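Local coordinates for protein aminopeptidase YwaD (Bacillus subtilis, PDB 6HC6) that releases N-terminal amino acids from peptides by hydrolysis, as a secreted, monomeric M28-family aminopeptidase with two zinc ions per subunit, at residues Tyr246-Tyr251 with Arg287-Gly292; Asn319-Met324 with Ser370-Pro375. All blocks are in the same frame, centred on the assembly; numbering follows the deposited sequence.

Contact 1: Tyr246-Tyr251 with Arg287-Gly292. With ZN (zinc ion), chain D.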
loop_
_atom_site.group_PDB
_atom_site.type_symbol
_atom_site.label_atom_id
_atom_site.label_comp_id
_atom_site.label_asym_id
_atom_site.label_seq_id
_atom_site.Cartn_x
_atom_site.Cartn_y
_atom_site.Cartn_z
ATOM N N TYR A 246 -10.192 8.025 13.618
ATOM C CA TYR A 246 -8.882 7.671 13.096
ATOM C C TYR A 246 -8.647 8.372 11.762
ATOM O O TYR A 246 -9.484 8.281 10.862
ATOM C CB TYR A 246 -8.763 6.152 12.903
ATOM C CG TYR A 246 -9.074 5.317 14.137
ATOM C CD1 TYR A 246 -8.055 4.878 14.978
ATOM C CD2 TYR A 246 -10.374 4.927 14.424
ATOM C CE1 TYR A 246 -8.320 4.103 16.069
ATOM C CE2 TYR A 246 -10.649 4.139 15.518
ATOM C CZ TYR A 246 -9.615 3.735 16.341
ATOM O OH TYR A 246 -9.863 2.962 17.444
ATOM N N VAL A 247 -7.518 9.065 11.633
ATOM C CA VAL A 247 -7.096 9.667 10.367
ATOM C C VAL A 247 -5.768 9.022 10.007
ATOM O O VAL A 247 -4.803 9.123 10.780
ATOM C CB VAL A 247 -6.957 11.197 10.463
ATOM C CG1 VAL A 247 -6.626 11.776 9.075
ATOM C CG2 VAL A 247 -8.229 11.811 11.010
ATOM N N THR A 248 -5.730 8.306 8.877
ATOM C CA THR A 248 -4.658 7.342 8.669
ATOM C C THR A 248 -4.140 7.377 7.236
ATOM O O THR A 248 -4.835 7.770 6.292
ATOM C CB THR A 248 -5.090 5.911 9.028
ATOM O OG1 THR A 248 -6.078 5.445 8.102
ATOM C CG2 THR A 248 -5.659 5.831 10.460
ATOM N N ALA A 249 -2.895 6.935 7.093
ATOM C CA ALA A 249 -2.227 6.889 5.795
ATOM C C ALA A 249 -0.999 6.000 5.925
ATOM O O ALA A 249 -0.322 6.056 6.946
ATOM C CB ALA A 249 -1.806 8.298 5.364
ATOM N N HIS A 250 -0.710 5.196 4.909
ATOM C CA HIS A 250 0.493 4.370 4.966
ATOM C C HIS A 250 1.687 5.133 4.411
ATOM O O HIS A 250 1.565 5.898 3.455
ATOM C CB HIS A 250 0.292 3.032 4.243
ATOM C CG HIS A 250 0.288 3.098 2.738
ATOM N ND1 HIS A 250 1.429 2.923 1.982
ATOM C CD2 HIS A 250 -0.733 3.186 1.851
ATOM C CE1 HIS A 250 1.128 2.979 0.696
ATOM N NE2 HIS A 250 -0.186 3.103 0.583
ATOM N N TYR A 251 2.851 4.926 5.023
ATOM C CA TYR A 251 4.024 5.705 4.654
ATOM C C TYR A 251 5.096 4.846 3.996
ATOM O O TYR A 251 6.183 5.358 3.689
ATOM C CB TYR A 251 4.576 6.449 5.878
ATOM C CG TYR A 251 5.200 5.566 6.932
ATOM C CD1 TYR A 251 4.418 4.909 7.876
ATOM C CD2 TYR A 251 6.566 5.412 7.000
ATOM C CE1 TYR A 251 4.985 4.084 8.830
ATOM C CE2 TYR A 251 7.157 4.601 7.969
ATOM C CZ TYR A 251 6.357 3.940 8.874
ATOM O OH TYR A 251 6.911 3.130 9.838
ATOM N N ARG A 287 -6.967 10.028 16.544
ATOM C CA ARG A 287 -5.708 9.315 16.387
ATOM C C ARG A 287 -5.247 9.481 14.947
ATOM O O ARG A 287 -5.908 9.006 14.014
ATOM C CB ARG A 287 -5.874 7.846 16.755
ATOM C CG ARG A 287 -6.428 7.669 18.152
ATOM C CD ARG A 287 -6.366 6.227 18.588
ATOM N NE ARG A 287 -6.879 6.076 19.949
ATOM C CZ ARG A 287 -7.087 4.909 20.547
ATOM N NH1 ARG A 287 -6.826 3.776 19.905
ATOM N NH2 ARG A 287 -7.555 4.871 21.786
ATOM N N PHE A 288 -4.125 10.167 14.765
ATOM C CA PHE A 288 -3.501 10.274 13.451
ATOM C C PHE A 288 -2.466 9.170 13.338
ATOM O O PHE A 288 -1.570 9.060 14.183
ATOM C CB PHE A 288 -2.854 11.638 13.253
ATOM C CG PHE A 288 -3.806 12.780 13.384
ATOM C CD1 PHE A 288 -4.044 13.361 14.622
ATOM C CD2 PHE A 288 -4.492 13.256 12.278
ATOM C CE1 PHE A 288 -4.930 14.421 14.756
ATOM C CE2 PHE A 288 -5.390 14.316 12.411
ATOM C CZ PHE A 288 -5.600 14.898 13.650
ATOM N N ILE A 289 -2.595 8.324 12.329
ATOM C CA ILE A 289 -1.719 7.166 12.257
ATOM C C ILE A 289 -1.048 7.115 10.899
ATOM O O ILE A 289 -1.720 7.188 9.860
ATOM C CB ILE A 289 -2.466 5.852 12.522
ATOM C CG1 ILE A 289 -3.341 6.005 13.761
ATOM C CG2 ILE A 289 -1.440 4.747 12.655
ATOM C CD1 ILE A 289 -3.981 4.722 14.206
ATOM N N ALA A 290 0.270 6.957 10.919
ATOM C CA ALA A 290 1.054 6.578 9.755
ATOM C C ALA A 290 1.327 5.077 9.860
ATOM O O ALA A 290 2.039 4.632 10.769
ATOM C CB ALA A 290 2.350 7.392 9.694
ATOM N N PHE A 291 0.741 4.295 8.944
ATOM C CA PHE A 291 0.845 2.844 8.977
ATOM C C PHE A 291 2.067 2.381 8.202
ATOM O O PHE A 291 2.265 2.790 7.062
ATOM C CB PHE A 291 -0.394 2.191 8.364
ATOM C CG PHE A 291 -1.608 2.242 9.244
ATOM C CD1 PHE A 291 -1.583 1.703 10.523
ATOM C CD2 PHE A 291 -2.782 2.803 8.773
ATOM C CE1 PHE A 291 -2.714 1.765 11.335
ATOM C CE2 PHE A 291 -3.910 2.850 9.570
ATOM C CZ PHE A 291 -3.873 2.331 10.852
ATOM N N GLY A 292 2.850 1.483 8.791
ATOM C CA GLY A 292 3.928 0.875 8.038
ATOM C C GLY A 292 3.461 -0.359 7.285
ATOM O O GLY A 292 2.396 -0.899 7.547
HETATM ZN ZN ZN D . -1.362 3.075 -1.231
HETATM O O HOH W 1 -2.562 2.450 -2.701
HETATM O O HOH W 2 -0.715 1.134 -1.531
#
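Thr-248 presses against the ring of Phe-291: CB comes to 3.3 Å from CE2. Ile-289, two residues before Phe-291 and on the same face of the sheet, lays its CG2 over one face of that ring, toward the rim, while its CB packs beside Thr-248 CG2. Packing is equally close at Tyr-251, whose CG sits between the backbone N and the carbonyl carbon (chi1 69°); this turns the ring toward the end of the other strand, with CD1 3.1 Å from Phe-291 O and 3.7 Å from Ala-290 CB, and CE1 3.4 Å from Gly-292 N. The two strands are parallel neighbours in a beta-alpha-beta unit of the M28 peptidase sheet. Five N-H...O bonds join the segments, the first from Val-247 N to Arg-287 O (2.9 Å), the last from Tyr-251 N, just past the strand end, to Phe-291 O; crossover helix 260-277 covers the face bearing Val-247 and Phe-288. A serine in place of Tyr-251 would probably open a gap beside Ala-290 and Gly-292 and leave Gln-228 O without its hydroxyl partner. The Tyr-246 end is looser: its ring runs alongside Arg-287, planes 84° apart, and CE1 lies 3.8 Å from Arg-287 CD; Ser-316 bonds the tyrosine hydroxyl, and Glu-285 and Glu-312 pair with the guanidinium. At the other end His-250 turns its ring off the partner strand, NE2 binding zinc at 2.2 Å and ND1 held by Asp-252.

Contact 2: Asn319-Met324 with Ser370-Pro375; sequences NFNLDM and SSDHVP. With ZN (zinc ion), chain D.
The planes of the Asn-319 amide and the His-373 imidazole are only 26° apart; Asn-319 OD1 meets His-373 CA at 3.3 Å, and this buried oxygen has no polar partner. Asn-319 ND2 bonds Thr-248 OG1, and His-373 NE2 bonds Gly-368 O. Val-374 CG2 covers one face of the histidine ring toward its rim, and Ser-371 CB lies at the edge, in plane. The Asn-321 amide stands nearly upright to the Asp-372 carboxylate, planes 85° apart, with OD1 3.4 Å from Asp-372 CB. Water 3 links the two, donating to Asn-321 OD1 and to Asp-372 OD1 (2.7 Å); Thr-248 also bonds Asn-321 OD1, and Ser-301 bonds Asp-372 OD2. In the zinc exopeptidase fold, the loop just past the C-terminal end of strand 316-322 delivers a metal ligand, and here the loop leading into helix 373-378 meets it. Ser-371 carries OG anti to its backbone N (chi1 -166°), reaching toward Asp-323, where it donates to the anti lone pair of OD2 at 2.7 Å and accepts a weak bond from Asn-321 ND2, which also bonds Asn-385 OD1. This second-shell hydroxyl probably helps to hold the carboxylate, which grips zinc through OD1 at 2.1 Å and OD2 at 2.2 Å.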
loop_
_atom_site.group_PDB
_atom_site.type_symbol
_atom_site.label_atom_id
_atom_site.label_comp_id
_atom_site.label_asym_id
_atom_site.label_seq_id
_atom_site.Cartn_x
_atom_site.Cartn_y
_atom_site.Cartn_z
ATOM N N ASN A 319 -12.995 5.909 10.587
ATOM C CA ASN A 319 -11.631 5.940 10.063
ATOM C C ASN A 319 -11.649 6.629 8.704
ATOM O O ASN A 319 -12.318 6.158 7.780
ATOM C CB ASN A 319 -11.056 4.519 9.926
ATOM C CG ASN A 319 -9.843 4.464 9.013
ATOM O OD1 ASN A 319 -9.794 3.673 8.071
ATOM N ND2 ASN A 319 -8.861 5.318 9.283
ATOM N N PHE A 320 -10.925 7.744 8.583
ATOM C CA PHE A 320 -10.678 8.401 7.299
ATOM C C PHE A 320 -9.279 8.003 6.848
ATOM O O PHE A 320 -8.291 8.452 7.439
ATOM C CB PHE A 320 -10.740 9.925 7.427
ATOM C CG PHE A 320 -12.062 10.462 7.840
ATOM C CD1 PHE A 320 -12.454 10.426 9.168
ATOM C CD2 PHE A 320 -12.912 11.043 6.896
ATOM C CE1 PHE A 320 -13.684 10.944 9.564
ATOM C CE2 PHE A 320 -14.138 11.567 7.288
ATOM C CZ PHE A 320 -14.523 11.509 8.612
ATOM N N ASN A 321 -9.182 7.168 5.814
ATOM C CA ASN A 321 -7.884 6.721 5.322
ATOM C C ASN A 321 -7.552 7.469 4.036
ATOM O O ASN A 321 -8.396 7.577 3.143
ATOM C CB ASN A 321 -7.871 5.207 5.083
ATOM C CG ASN A 321 -6.487 4.693 4.690
ATOM O OD1 ASN A 321 -5.571 4.659 5.509
ATOM N ND2 ASN A 321 -6.333 4.302 3.442
ATOM N N LEU A 322 -6.326 7.993 3.951
ATOM C CA LEU A 322 -5.861 8.778 2.808
ATOM C C LEU A 322 -4.785 7.997 2.063
ATOM O O LEU A 322 -3.718 7.735 2.620
ATOM C CB LEU A 322 -5.297 10.115 3.286
ATOM C CG LEU A 322 -6.236 10.810 4.279
ATOM C CD1 LEU A 322 -5.577 12.013 4.920
ATOM C CD2 LEU A 322 -7.484 11.218 3.542
ATOM N N ASP A 323 -5.045 7.640 0.806
ATOM C CA ASP A 323 -4.074 6.843 0.049
ATOM C C ASP A 323 -4.194 7.236 -1.417
ATOM O O ASP A 323 -5.156 6.842 -2.080
ATOM C CB ASP A 323 -4.320 5.339 0.257
ATOM C CG ASP A 323 -3.207 4.449 -0.302
ATOM O OD1 ASP A 323 -2.309 4.938 -0.988
ATOM O OD2 ASP A 323 -3.223 3.217 -0.046
ATOM N N MET A 324 -3.230 8.001 -1.884
ATOM C CA MET A 324 -3.116 8.484 -3.256
ATOM C C MET A 324 -4.006 9.694 -3.487
ATOM O O MET A 324 -4.938 9.625 -4.198
ATOM C CB MET A 324 -3.332 7.358 -4.271
ATOM C CG MET A 324 -2.174 6.404 -4.345
ATOM S SD MET A 324 -2.358 4.915 -5.322
ATOM C CE MET A 324 -2.577 5.623 -6.941
ATOM N N SER A 370 -8.116 -2.854 -0.382
ATOM C CA SER A 370 -6.674 -2.798 -0.649
ATOM C C SER A 370 -6.020 -1.517 -0.134
ATOM O O SER A 370 -5.070 -1.007 -0.731
ATOM C CB SER A 370 -6.393 -2.983 -2.143
ATOM O OG SER A 370 -6.990 -4.188 -2.587
ATOM N N SER A 371 -6.503 -0.989 0.983
ATOM C CA SER A 371 -5.756 0.009 1.740
ATOM C C SER A 371 -6.144 -0.130 3.201
ATOM O O SER A 371 -6.909 -1.021 3.574
ATOM C CB SER A 371 -5.995 1.435 1.231
ATOM O OG SER A 371 -4.998 2.292 1.787
ATOM N N ASP A 372 -5.619 0.763 4.029
ATOM C CA ASP A 372 -5.651 0.548 5.466
ATOM C C ASP A 372 -7.018 0.781 6.096
ATOM O O ASP A 372 -7.178 0.521 7.288
ATOM C CB ASP A 372 -4.597 1.438 6.124
ATOM C CG ASP A 372 -3.192 1.006 5.765
ATOM O OD1 ASP A 372 -2.442 1.860 5.268
ATOM O OD2 ASP A 372 -2.835 -0.182 5.986
ATOM N N HIS A 373 -8.012 1.234 5.335
ATOM C CA HIS A 373 -9.362 1.262 5.879
ATOM C C HIS A 373 -9.929 -0.138 6.059
ATOM O O HIS A 373 -10.912 -0.305 6.784
ATOM C CB HIS A 373 -10.285 2.060 4.958
ATOM C CG HIS A 373 -10.427 1.470 3.590
ATOM N ND1 HIS A 373 -9.350 1.249 2.755
ATOM C CD2 HIS A 373 -11.522 1.063 2.904
ATOM C CE1 HIS A 373 -9.777 0.730 1.618
ATOM N NE2 HIS A 373 -11.092 0.602 1.686
ATOM N N VAL A 374 -9.337 -1.143 5.424
ATOM C CA VAL A 374 -9.978 -2.455 5.363
ATOM C C VAL A 374 -9.971 -3.112 6.739
ATOM O O VAL A 374 -11.007 -3.643 7.147
ATOM C CB VAL A 374 -9.324 -3.354 4.299
ATOM C CG1 VAL A 374 -9.832 -4.790 4.422
ATOM C CG2 VAL A 374 -9.613 -2.811 2.900
ATOM N N PRO A 375 -8.859 -3.136 7.488
ATOM C CA PRO A 375 -8.932 -3.736 8.835
ATOM C C PRO A 375 -9.931 -3.044 9.748
ATOM O O PRO A 375 -10.546 -3.705 10.600
ATOM C CB PRO A 375 -7.492 -3.596 9.354
ATOM C CG PRO A 375 -6.670 -3.619 8.128
ATOM C CD PRO A 375 -7.467 -2.863 7.102
HETATM ZN ZN ZN D . -1.362 3.075 -1.231
HETATM O O HOH W 3 -3.252 4.051 3.994
HETATM O O HOH W 1 -2.562 2.450 -2.701
HETATM O O HOH W 2 -0.715 1.134 -1.531
#

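How the contacts relate
Contacts 1 and 2 are adjacent, their centres 9 Å apart, because strands 244-250 and 316-322 are neighbours in one sheet; Tyr-246 O and Phe-320 N, 2.7 Å apart, probably hydrogen-bond there. Between the contacts Thr-248 OG1 lies 2.8 Å from Asn-321 OD1, a probable hydrogen bond. Both strands lead to the same zinc: His-250 from contact 1 and Asp-323 from contact 2 bind it together with Asp-262 and waters 1 and 2, with His-250 NE2 and Asp-323 OD2 3.1 Å apart. The side chain of His-250 is about 5 Å from the second zinc. Asp-262 also binds that ion, and Glu-295, His-401 and Glu-452 complete its protein ligands.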